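Local coordinates for enolase (alpha proteobacterium BAL199, PDB 3UGV), which belongs to the mandelate racemase and muconate lactonizing branch of the enolase superfamily and probably catalyses magnesium-assisted abstraction of the proton alpha to a substrate carboxylate, at residues V38-Q43 with W56-I61; Y74-V79 with H327-V332; P354-P359 with L375-D380. All blocks are in the same frame, centred on the assembly; numbering follows the deposited sequence.

Contact 1 of 3, residues V38-Q43 with W56-I61; sequences VLLKLQ and WPLILI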
loop_
_atom_site.group_PDB
_atom_site.type_symbol
_atom_site.label_atom_id
_atom_site.label_comp_id
_atom_site.label_asym_id
_atom_site.label_seq_id
_atom_site.Cartn_x
_atom_site.Cartn_y
_atom_site.Cartn_z
ATOM N N VAL F 38 -45.745 -19.725 2.322
ATOM C CA VAL F 38 -46.200 -20.781 1.435
ATOM C C VAL F 38 -45.014 -21.595 0.944
ATOM O O VAL F 38 -43.866 -21.220 1.161
ATOM C CB VAL F 38 -47.034 -20.250 0.248
ATOM C CG1 VAL F 38 -47.946 -19.132 0.713
ATOM C CG2 VAL F 38 -46.146 -19.777 -0.858
ATOM N N LEU F 39 -45.302 -22.723 0.305
ATOM C CA LEU F 39 -44.268 -23.632 -0.149
ATOM C C LEU F 39 -44.707 -24.196 -1.481
ATOM O O LEU F 39 -45.719 -24.891 -1.560
ATOM C CB LEU F 39 -44.052 -24.765 0.864
ATOM C CG LEU F 39 -42.762 -25.582 0.701
ATOM C CD1 LEU F 39 -41.553 -24.780 1.172
ATOM C CD2 LEU F 39 -42.823 -26.913 1.442
ATOM N N LEU F 40 -43.958 -23.883 -2.531
ATOM C CA LEU F 40 -44.326 -24.322 -3.868
ATOM C C LEU F 40 -43.454 -25.485 -4.296
ATOM O O LEU F 40 -42.328 -25.634 -3.822
ATOM C CB LEU F 40 -44.196 -23.183 -4.878
ATOM C CG LEU F 40 -44.933 -21.875 -4.586
ATOM C CD1 LEU F 40 -44.738 -20.910 -5.745
ATOM C CD2 LEU F 40 -46.420 -22.111 -4.318
ATOM N N LYS F 41 -43.991 -26.318 -5.182
ATOM C CA LYS F 41 -43.225 -27.395 -5.779
ATOM C C LYS F 41 -42.617 -26.871 -7.077
ATOM O O LYS F 41 -43.353 -26.514 -8.004
ATOM C CB LYS F 41 -44.126 -28.598 -6.058
ATOM C CG LYS F 41 -43.455 -29.934 -5.791
ATOM C CD LYS F 41 -43.094 -30.061 -4.318
ATOM C CE LYS F 41 -42.458 -31.409 -4.012
ATOM N NZ LYS F 41 -42.309 -31.634 -2.541
ATOM N N LEU F 42 -41.286 -26.801 -7.132
ATOM C CA LEU F 42 -40.582 -26.276 -8.309
ATOM C C LEU F 42 -40.798 -27.120 -9.570
ATOM O O LEU F 42 -40.862 -28.350 -9.504
ATOM C CB LEU F 42 -39.078 -26.151 -8.039
ATOM C CG LEU F 42 -38.596 -25.165 -6.974
ATOM C CD1 LEU F 42 -37.113 -25.420 -6.670
ATOM C CD2 LEU F 42 -38.838 -23.730 -7.421
ATOM N N GLN F 43 -40.901 -26.451 -10.714
ATOM C CA GLN F 43 -41.025 -27.131 -11.999
ATOM C C GLN F 43 -39.779 -27.966 -12.277
ATOM O O GLN F 43 -39.868 -29.147 -12.628
ATOM C CB GLN F 43 -41.249 -26.123 -13.132
ATOM C CG GLN F 43 -41.153 -26.747 -14.521
ATOM C CD GLN F 43 -41.611 -25.816 -15.638
ATOM O OE1 GLN F 43 -41.983 -24.668 -15.396
ATOM N NE2 GLN F 43 -41.584 -26.318 -16.875
ATOM N N TRP F 56 -39.800 -24.710 -2.788
ATOM C CA TRP F 56 -39.398 -23.318 -2.829
ATOM C C TRP F 56 -40.310 -22.510 -1.922
ATOM O O TRP F 56 -41.486 -22.329 -2.223
ATOM C CB TRP F 56 -39.464 -22.790 -4.264
ATOM C CG TRP F 56 -38.829 -21.443 -4.420
ATOM C CD1 TRP F 56 -39.445 -20.263 -4.775
ATOM C CD2 TRP F 56 -37.454 -21.128 -4.204
ATOM N NE1 TRP F 56 -38.524 -19.243 -4.797
ATOM C CE2 TRP F 56 -37.299 -19.747 -4.443
ATOM C CE3 TRP F 56 -36.337 -21.879 -3.826
ATOM C CZ2 TRP F 56 -36.071 -19.111 -4.323
ATOM C CZ3 TRP F 56 -35.125 -21.245 -3.706
ATOM C CH2 TRP F 56 -34.998 -19.876 -3.957
ATOM N N PRO F 57 -39.776 -22.032 -0.793
ATOM C CA PRO F 57 -40.562 -21.246 0.168
ATOM C C PRO F 57 -40.677 -19.760 -0.199
ATOM O O PRO F 57 -39.707 -19.166 -0.659
ATOM C CB PRO F 57 -39.769 -21.406 1.463
ATOM C CG PRO F 57 -38.353 -21.572 1.010
ATOM C CD PRO F 57 -38.407 -22.291 -0.321
ATOM N N LEU F 58 -41.861 -19.182 -0.001
ATOM C CA LEU F 58 -42.090 -17.748 -0.173
ATOM C C LEU F 58 -42.865 -17.199 1.028
ATOM O O LEU F 58 -43.800 -17.833 1.511
ATOM C CB LEU F 58 -42.910 -17.469 -1.434
ATOM C CG LEU F 58 -42.389 -17.961 -2.775
ATOM C CD1 LEU F 58 -43.474 -17.868 -3.840
ATOM C CD2 LEU F 58 -41.160 -17.182 -3.196
ATOM N N ILE F 59 -42.474 -16.029 1.517
ATOM C CA ILE F 59 -43.306 -15.317 2.481
ATOM C C ILE F 59 -44.008 -14.164 1.759
ATOM O O ILE F 59 -43.356 -13.255 1.240
ATOM C CB ILE F 59 -42.480 -14.801 3.671
ATOM C CG1 ILE F 59 -41.907 -15.981 4.457
ATOM C CG2 ILE F 59 -43.333 -13.905 4.574
ATOM C CD1 ILE F 59 -40.782 -15.611 5.406
ATOM N N LEU F 60 -45.332 -14.233 1.687
ATOM C CA LEU F 60 -46.144 -13.183 1.073
ATOM C C LEU F 60 -46.447 -12.103 2.102
ATOM O O LEU F 60 -46.913 -12.393 3.199
ATOM C CB LEU F 60 -47.457 -13.758 0.534
ATOM C CG LEU F 60 -47.490 -14.297 -0.900
ATOM C CD1 LEU F 60 -46.457 -15.363 -1.126
ATOM C CD2 LEU F 60 -48.869 -14.843 -1.237
ATOM N N ILE F 61 -46.197 -10.855 1.737
ATOM C CA ILE F 61 -46.313 -9.752 2.675
ATOM C C ILE F 61 -47.322 -8.722 2.197
ATOM O O ILE F 61 -47.234 -8.241 1.068
ATOM C CB ILE F 61 -44.948 -9.070 2.864
ATOM C CG1 ILE F 61 -43.973 -10.052 3.510
ATOM C CG2 ILE F 61 -45.088 -7.774 3.678
ATOM C CD1 ILE F 61 -42.549 -9.582 3.493
#

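Contact 2 of 3, residues Y74-V79 with H327-V332; sequences YLEPYV and HLYPEV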
loop_
_atom_site.group_PDB
_atom_site.type_symbol
_atom_site.label_atom_id
_atom_site.label_comp_id
_atom_site.label_asym_id
_atom_site.label_seq_id
_atom_site.Cartn_x
_atom_site.Cartn_y
_atom_site.Cartn_z
ATOM N N TYR F 74 -42.843 -9.932 -1.644
ATOM C CA TYR F 74 -42.604 -11.267 -1.118
ATOM C C TYR F 74 -41.130 -11.502 -0.828
ATOM O O TYR F 74 -40.262 -10.818 -1.358
ATOM C CB TYR F 74 -43.154 -12.346 -2.063
ATOM C CG TYR F 74 -42.482 -12.398 -3.419
ATOM C CD1 TYR F 74 -41.310 -13.128 -3.615
ATOM C CD2 TYR F 74 -43.020 -11.729 -4.501
ATOM C CE1 TYR F 74 -40.700 -13.181 -4.858
ATOM C CE2 TYR F 74 -42.416 -11.770 -5.746
ATOM C CZ TYR F 74 -41.260 -12.494 -5.923
ATOM O OH TYR F 74 -40.669 -12.535 -7.174
ATOM N N LEU F 75 -40.868 -12.469 0.037
ATOM C CA LEU F 75 -39.515 -12.870 0.361
ATOM C C LEU F 75 -39.306 -14.280 -0.159
ATOM O O LEU F 75 -40.248 -15.077 -0.201
ATOM C CB LEU F 75 -39.303 -12.837 1.878
ATOM C CG LEU F 75 -39.058 -11.477 2.522
ATOM C CD1 LEU F 75 -39.277 -11.572 4.002
ATOM C CD2 LEU F 75 -37.644 -11.034 2.244
ATOM N N GLU F 76 -38.073 -14.578 -0.560
ATOM C CA GLU F 76 -37.691 -15.926 -0.955
ATOM C C GLU F 76 -36.511 -16.361 -0.107
ATOM O O GLU F 76 -35.359 -16.207 -0.517
ATOM C CB GLU F 76 -37.302 -15.959 -2.431
ATOM C CG GLU F 76 -38.303 -15.277 -3.329
ATOM C CD GLU F 76 -37.956 -15.411 -4.789
ATOM O OE1 GLU F 76 -38.232 -16.487 -5.367
ATOM O OE2 GLU F 76 -37.404 -14.442 -5.354
ATOM N N PRO F 77 -36.798 -16.919 1.076
ATOM C CA PRO F 77 -35.788 -17.206 2.104
ATOM C C PRO F 77 -35.047 -18.551 1.988
ATOM O O PRO F 77 -34.241 -18.843 2.875
ATOM C CB PRO F 77 -36.600 -17.163 3.395
ATOM C CG PRO F 77 -37.940 -17.686 2.982
ATOM C CD PRO F 77 -38.160 -17.219 1.545
ATOM N N TYR F 78 -35.309 -19.339 0.950
ATOM C CA TYR F 78 -34.519 -20.551 0.681
ATOM C C TYR F 78 -34.844 -21.750 1.570
ATOM O O TYR F 78 -35.177 -22.826 1.079
ATOM C CB TYR F 78 -33.033 -20.255 0.836
ATOM C CG TYR F 78 -32.362 -19.664 -0.369
ATOM C CD1 TYR F 78 -31.803 -20.486 -1.331
ATOM C CD2 TYR F 78 -32.251 -18.282 -0.529
ATOM C CE1 TYR F 78 -31.171 -19.960 -2.435
ATOM C CE2 TYR F 78 -31.614 -17.736 -1.638
ATOM C CZ TYR F 78 -31.074 -18.590 -2.587
ATOM O OH TYR F 78 -30.433 -18.102 -3.702
ATOM N N VAL F 79 -34.711 -21.571 2.881
ATOM C CA VAL F 79 -34.916 -22.662 3.821
ATOM C C VAL F 79 -36.282 -22.536 4.473
ATOM O O VAL F 79 -36.531 -21.588 5.220
ATOM C CB VAL F 79 -33.804 -22.729 4.901
ATOM C CG1 VAL F 79 -32.454 -22.830 4.247
ATOM C CG2 VAL F 79 -33.821 -21.512 5.764
ATOM N N HIS F 327 -30.227 -10.410 -8.146
ATOM C CA HIS F 327 -30.378 -11.789 -7.735
ATOM C C HIS F 327 -31.760 -12.008 -7.146
ATOM O O HIS F 327 -32.141 -11.345 -6.181
ATOM C CB HIS F 327 -29.337 -12.169 -6.705
ATOM C CG HIS F 327 -29.470 -13.577 -6.230
ATOM N ND1 HIS F 327 -29.951 -13.900 -4.979
ATOM C CD2 HIS F 327 -29.197 -14.752 -6.846
ATOM C CE1 HIS F 327 -29.950 -15.212 -4.838
ATOM N NE2 HIS F 327 -29.508 -15.754 -5.960
ATOM N N LEU F 328 -32.493 -12.944 -7.741
ATOM C CA LEU F 328 -33.884 -13.213 -7.397
ATOM C C LEU F 328 -34.781 -11.966 -7.550
ATOM O O LEU F 328 -34.349 -10.924 -8.074
ATOM C CB LEU F 328 -33.978 -13.837 -6.001
ATOM C CG LEU F 328 -33.241 -15.174 -5.834
ATOM C CD1 LEU F 328 -33.328 -15.700 -4.397
ATOM C CD2 LEU F 328 -33.783 -16.211 -6.818
ATOM N N TYR F 329 -36.034 -12.094 -7.120
ATOM C CA TYR F 329 -36.990 -10.983 -7.120
ATOM C C TYR F 329 -37.037 -10.224 -8.433
ATOM O O TYR F 329 -36.765 -9.028 -8.468
ATOM C CB TYR F 329 -36.679 -10.008 -5.980
ATOM C CG TYR F 329 -36.469 -10.699 -4.658
ATOM C CD1 TYR F 329 -37.534 -10.925 -3.803
ATOM C CD2 TYR F 329 -35.210 -11.136 -4.274
ATOM C CE1 TYR F 329 -37.357 -11.564 -2.596
ATOM C CE2 TYR F 329 -35.018 -11.784 -3.064
ATOM C CZ TYR F 329 -36.100 -11.997 -2.229
ATOM O OH TYR F 329 -35.932 -12.629 -1.019
ATOM N N PRO F 330 -37.410 -10.912 -9.515
ATOM C CA PRO F 330 -37.355 -10.333 -10.861
ATOM C C PRO F 330 -38.221 -9.087 -10.975
ATOM O O PRO F 330 -37.860 -8.157 -11.703
ATOM C CB PRO F 330 -37.895 -11.459 -11.757
ATOM C CG PRO F 330 -37.681 -12.686 -10.976
ATOM C CD PRO F 330 -37.834 -12.317 -9.535
ATOM N N GLU F 331 -39.335 -9.044 -10.251
ATOM C CA GLU F 331 -40.207 -7.865 -10.333
ATOM C C GLU F 331 -39.593 -6.600 -9.720
ATOM O O GLU F 331 -39.445 -5.597 -10.416
ATOM C CB GLU F 331 -41.603 -8.144 -9.768
ATOM C CG GLU F 331 -42.307 -9.299 -10.459
ATOM C CD GLU F 331 -41.783 -10.653 -9.999
ATOM O OE1 GLU F 331 -41.175 -10.728 -8.907
ATOM O OE2 GLU F 331 -41.974 -11.641 -10.732
ATOM N N VAL F 332 -39.241 -6.638 -8.434
ATOM C CA VAL F 332 -38.537 -5.517 -7.821
ATOM C C VAL F 332 -37.263 -5.294 -8.612
ATOM O O VAL F 332 -36.873 -4.159 -8.910
ATOM C CB VAL F 332 -38.141 -5.784 -6.354
ATOM C CG1 VAL F 332 -37.512 -4.538 -5.753
ATOM C CG2 VAL F 332 -39.343 -6.205 -5.534
#

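Contact 3 of 3, residues P354-P359 with L375-D380; sequences PILQEP and LGLDWD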
loop_
_atom_site.group_PDB
_atom_site.type_symbol
_atom_site.label_atom_id
_atom_site.label_comp_id
_atom_site.label_asym_id
_atom_site.label_seq_id
_atom_site.Cartn_x
_atom_site.Cartn_y
_atom_site.Cartn_z
ATOM N N PRO F 354 -46.233 -18.895 -9.754
ATOM C CA PRO F 354 -47.532 -19.474 -9.393
ATOM C C PRO F 354 -48.369 -18.608 -8.448
ATOM O O PRO F 354 -49.592 -18.655 -8.544
ATOM C CB PRO F 354 -47.151 -20.796 -8.731
ATOM C CG PRO F 354 -45.870 -21.180 -9.407
ATOM C CD PRO F 354 -45.140 -19.878 -9.639
ATOM N N ILE F 355 -47.742 -17.822 -7.579
ATOM C CA ILE F 355 -48.501 -16.995 -6.636
ATOM C C ILE F 355 -48.836 -15.603 -7.180
ATOM O O ILE F 355 -49.425 -14.786 -6.484
ATOM C CB ILE F 355 -47.804 -16.881 -5.264
ATOM C CG1 ILE F 355 -46.355 -16.441 -5.427
ATOM C CG2 ILE F 355 -47.858 -18.206 -4.529
ATOM C CD1 ILE F 355 -46.192 -14.963 -5.591
ATOM N N LEU F 356 -48.453 -15.336 -8.424
ATOM C CA LEU F 356 -48.822 -14.083 -9.069
ATOM C C LEU F 356 -49.936 -14.328 -10.078
ATOM O O LEU F 356 -49.970 -15.368 -10.746
ATOM C CB LEU F 356 -47.630 -13.451 -9.800
ATOM C CG LEU F 356 -46.318 -13.171 -9.075
ATOM C CD1 LEU F 356 -45.326 -12.536 -10.049
ATOM C CD2 LEU F 356 -46.567 -12.267 -7.878
ATOM N N GLN F 357 -50.838 -13.359 -10.188
ATOM C CA GLN F 357 -51.873 -13.391 -11.209
ATOM C C GLN F 357 -51.260 -13.143 -12.575
ATOM O O GLN F 357 -51.573 -13.835 -13.546
ATOM C CB GLN F 357 -52.942 -12.340 -10.909
ATOM C CG GLN F 357 -53.824 -12.712 -9.730
ATOM C CD GLN F 357 -54.997 -11.777 -9.554
ATOM O OE1 GLN F 357 -55.382 -11.058 -10.476
ATOM N NE2 GLN F 357 -55.568 -11.772 -8.357
ATOM N N GLU F 358 -50.363 -12.166 -12.630
ATOM C CA GLU F 358 -49.780 -11.731 -13.881
ATOM C C GLU F 358 -48.286 -11.455 -13.730
ATOM O O GLU F 358 -47.873 -10.315 -13.522
ATOM C CB GLU F 358 -50.507 -10.482 -14.364
ATOM C CG GLU F 358 -50.440 -10.238 -15.860
ATOM C CD GLU F 358 -51.457 -9.198 -16.308
ATOM O OE1 GLU F 358 -51.051 -8.166 -16.886
ATOM O OE2 GLU F 358 -52.667 -9.414 -16.074
ATOM N N PRO F 359 -47.467 -12.509 -13.814
ATOM C CA PRO F 359 -46.016 -12.306 -13.871
ATOM C C PRO F 359 -45.651 -11.452 -15.080
ATOM O O PRO F 359 -46.376 -11.478 -16.073
ATOM C CB PRO F 359 -45.456 -13.728 -14.017
ATOM C CG PRO F 359 -46.634 -14.618 -14.290
ATOM C CD PRO F 359 -47.834 -13.931 -13.729
ATOM N N LEU F 375 -45.312 -2.330 -7.622
ATOM C CA LEU F 375 -44.707 -3.498 -8.256
ATOM C C LEU F 375 -45.723 -4.234 -9.121
ATOM O O LEU F 375 -45.382 -5.198 -9.805
ATOM C CB LEU F 375 -44.170 -4.458 -7.198
ATOM C CG LEU F 375 -43.026 -3.925 -6.329
ATOM C CD1 LEU F 375 -42.810 -4.824 -5.136
ATOM C CD2 LEU F 375 -41.770 -3.810 -7.168
ATOM N N GLY F 376 -46.970 -3.773 -9.078
ATOM C CA GLY F 376 -48.058 -4.410 -9.803
ATOM C C GLY F 376 -48.260 -5.880 -9.473
ATOM O O GLY F 376 -48.543 -6.685 -10.357
ATOM N N LEU F 377 -48.108 -6.241 -8.206
ATOM C CA LEU F 377 -48.317 -7.628 -7.798
ATOM C C LEU F 377 -49.742 -7.837 -7.307
ATOM O O LEU F 377 -50.256 -7.049 -6.512
ATOM C CB LEU F 377 -47.342 -8.042 -6.685
ATOM C CG LEU F 377 -45.836 -8.085 -6.941
ATOM C CD1 LEU F 377 -45.165 -8.683 -5.735
ATOM C CD2 LEU F 377 -45.498 -8.891 -8.178
ATOM N N ASP F 378 -50.373 -8.908 -7.774
ATOM C CA ASP F 378 -51.662 -9.326 -7.233
ATOM C C ASP F 378 -51.642 -10.837 -7.013
ATOM O O ASP F 378 -51.352 -11.613 -7.936
ATOM C CB ASP F 378 -52.803 -8.904 -8.160
ATOM C CG ASP F 378 -52.785 -7.414 -8.461
ATOM O OD1 ASP F 378 -52.386 -7.035 -9.583
ATOM O OD2 ASP F 378 -53.149 -6.620 -7.572
ATOM N N TRP F 379 -51.915 -11.256 -5.783
ATOM C CA TRP F 379 -51.752 -12.657 -5.438
ATOM C C TRP F 379 -52.802 -13.524 -6.131
ATOM O O TRP F 379 -53.949 -13.112 -6.302
ATOM C CB TRP F 379 -51.841 -12.873 -3.928
ATOM C CG TRP F 379 -50.935 -12.031 -3.074
ATOM C CD1 TRP F 379 -51.295 -11.333 -1.961
ATOM C CD2 TRP F 379 -49.523 -11.825 -3.235
ATOM N NE1 TRP F 379 -50.205 -10.695 -1.425
ATOM C CE2 TRP F 379 -49.103 -10.980 -2.184
ATOM C CE3 TRP F 379 -48.579 -12.261 -4.167
ATOM C CZ2 TRP F 379 -47.776 -10.560 -2.037
ATOM C CZ3 TRP F 379 -47.255 -11.844 -4.018
ATOM C CH2 TRP F 379 -46.872 -11.000 -2.962
ATOM N N ASP F 380 -52.400 -14.724 -6.534
ATOM C CA ASP F 380 -53.345 -15.735 -6.983
ATOM C C ASP F 380 -53.805 -16.536 -5.766
ATOM O O ASP F 380 -53.213 -17.565 -5.423
ATOM C CB ASP F 380 -52.701 -16.651 -8.022
ATOM C CG ASP F 380 -53.683 -17.639 -8.618
ATOM O OD1 ASP F 380 -54.508 -18.187 -7.856
ATOM O OD2 ASP F 380 -53.628 -17.861 -9.847
HETATM O O HOH W 1 -49.833 -10.102 -10.638
HETATM O O HOH W 2 -47.556 -8.949 -11.061
#

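Contact 1 of 3, residues V38-Q43 with W56-I61
Val-38 to Leu-40 pair with Leu-58 to Trp-56 as neighbouring antiparallel strands, whose axes come within 4.7 Å and whose directions differ by 146°. Strands 30-47 and 52-65 form a beta hairpin. Together with strand 71-75 they make the antiparallel sheet of the N-terminal capping domain found in the enolase superfamily. Two hydrogen-bonded pairs flank one non-hydrogen-bonded pair. Val-38 and Leu-58 exchange two backbone bonds, and so do Leu-40 and Trp-56. The bond from Leu-40 N to Trp-56 O is 2.9 Å long and almost straight (177°). Pro-57 lies across from Leu-39 in the non-hydrogen-bonded place, where its missing N-H costs the pairing nothing. Pro-57 CA makes a CA-H...O contact with Val-38 O at 3.5 Å.

Val-38, Leu-40, Trp-56 and Leu-58 share one face of the sheet. Leu-40 and Leu-58 meet diagonally across the strands, with their CD1 methyls 3.8 Å apart. Val-38 CG2 lies 4.0 Å from Leu-58 CB. Trp-56 holds CG anti to the backbone N (chi1 -170°), which carries the indole away from segment 38-43. There NE1 bonds Glu-76, and the ring packs edge-to-face with Trp-351 and with Tyr-78. Leu-39 and Pro-57 occupy the other face. Leu-39 reaches over with one branch and sets Leu-39 CD1 3.8 Å from Pro-57 CB. On this face Met-83 of helix 83-97 packs against both Pro-57 and Ile-59.

Leu-42 adds a last contact at the Trp-56 end of the pairing. Its side chain lies at a slant to that of Trp-56 and touches the root of the indole. Leu-42 CD2 is 3.4 Å from Trp-56 CB and 3.8 Å from Trp-56 CG.

Contact 2 of 3, residues Y74-V79 with H327-V332
Tyr-74 to Tyr-78 and His-327 to Glu-331 form a buried, largely polar contact between the N-terminal capping domain and the barrel domain. The end of strand 71-75 meets the loop that leads into helix 330-337. Glu-76 and Tyr-329 grip each other twice. Glu-76 N donates to Tyr-329 OH at 2.9 Å and nearly straight (167°). In return Tyr-329 N donates to Glu-76 OE2 at 3.2 Å. The two side chains run past each other in opposite directions. OE2 of Glu-76 stands 3.8 Å above the centre of the Tyr-329 ring, with the carboxylate plane almost perpendicular to it (87°). OE1 is already taken by Trp-56 of the sheet, so both oxygens of this buried carboxylate are held.

Tyr-74 OH donates a hydrogen bond to Glu-331 OE1 at 2.6 Å, on the syn side of the carboxylate. The Tyr-74 ring is slid past that of Tyr-329 and barely overlaps it. Tyr-78 OH lies at the edge of the imidazole, near its plane, 3.1 Å from His-327 CE1. His-327 ND1 bonds Asp-300, a pairing that resembles the His-Asp dyad of mandelate racemase.

Leu-75 packs on Ile-59 and Ile-61 of strand 52-65 and on Met-133 of helix 123-142. Helix 301-304 touches Tyr-329, and Phe-117 of the second subunit stacks on Tyr-78.

Contact 3 of 3, residues P354-P359 with L375-D380
Gln-357 ties its loop to 375-380 through both backbone and side chain. Gln-357 N donates to Asp-378 O at 2.9 Å. The side chain is extended, and Gln-357 NE2 donates to Trp-379 O at 2.9 Å. This oxygen lies close to the amide plane, while the nitrogen sits above the carbonyl plane. A third bond runs from Asp-380 N to Ile-355 O, 3.0 Å. The Ile-355 oxygen also receives a CA-H contact from Trp-379 and lies at the edge of its indole.

Apolar groups fill the inner side. Ile-355 and Trp-379 point the same way, with Ile-355 CD1 3.7 Å from Trp-379 CZ3. Leu-356 CD2 meets Leu-377 CD2 at 3.6 Å. On the outer side a water accepts from Glu-358 N and Asp-378 N and bridges the two segments.

Further out, Trp-379 NE1 is bonded to Asp-62, which helps to hold the indole in place, and Arg-72 NE bonds Leu-377 O. Asp-380 sets CG anti to the backbone N (chi1 -175°), and its OD1 bonds Val-383 N. This is an N-cap of helix 381-387, the C-terminal helix that returns to pack on the N-terminal sheet.

The three contacts meet around the sheet of the capping domain. Contacts 1 and 2 have centres 10 Å apart and lie on neighbouring strands, 52-65 and 71-75, of one sheet. The Trp-56 to Glu-76 bond joins them, as does a probable hydrogen bond from Leu-75 N to Ile-59 O at 2.9 Å. Contact 3 lies 13 Å from contact 1, centre to centre. It packs Ile-355 CG1 on Leu-58 CD1 at 3.6 Å. It reaches contact 2 through Glu-331 OE2, 3.5 Å from Leu-356 CD1. The His-327 side chain of contact 2 is about 4 Å from a bound magnesium ion, and that of Trp-56 about 10 Å. Asp-225, Glu-251 and Glu-277 form a magnesium site, and His-327 packs on Glu-277.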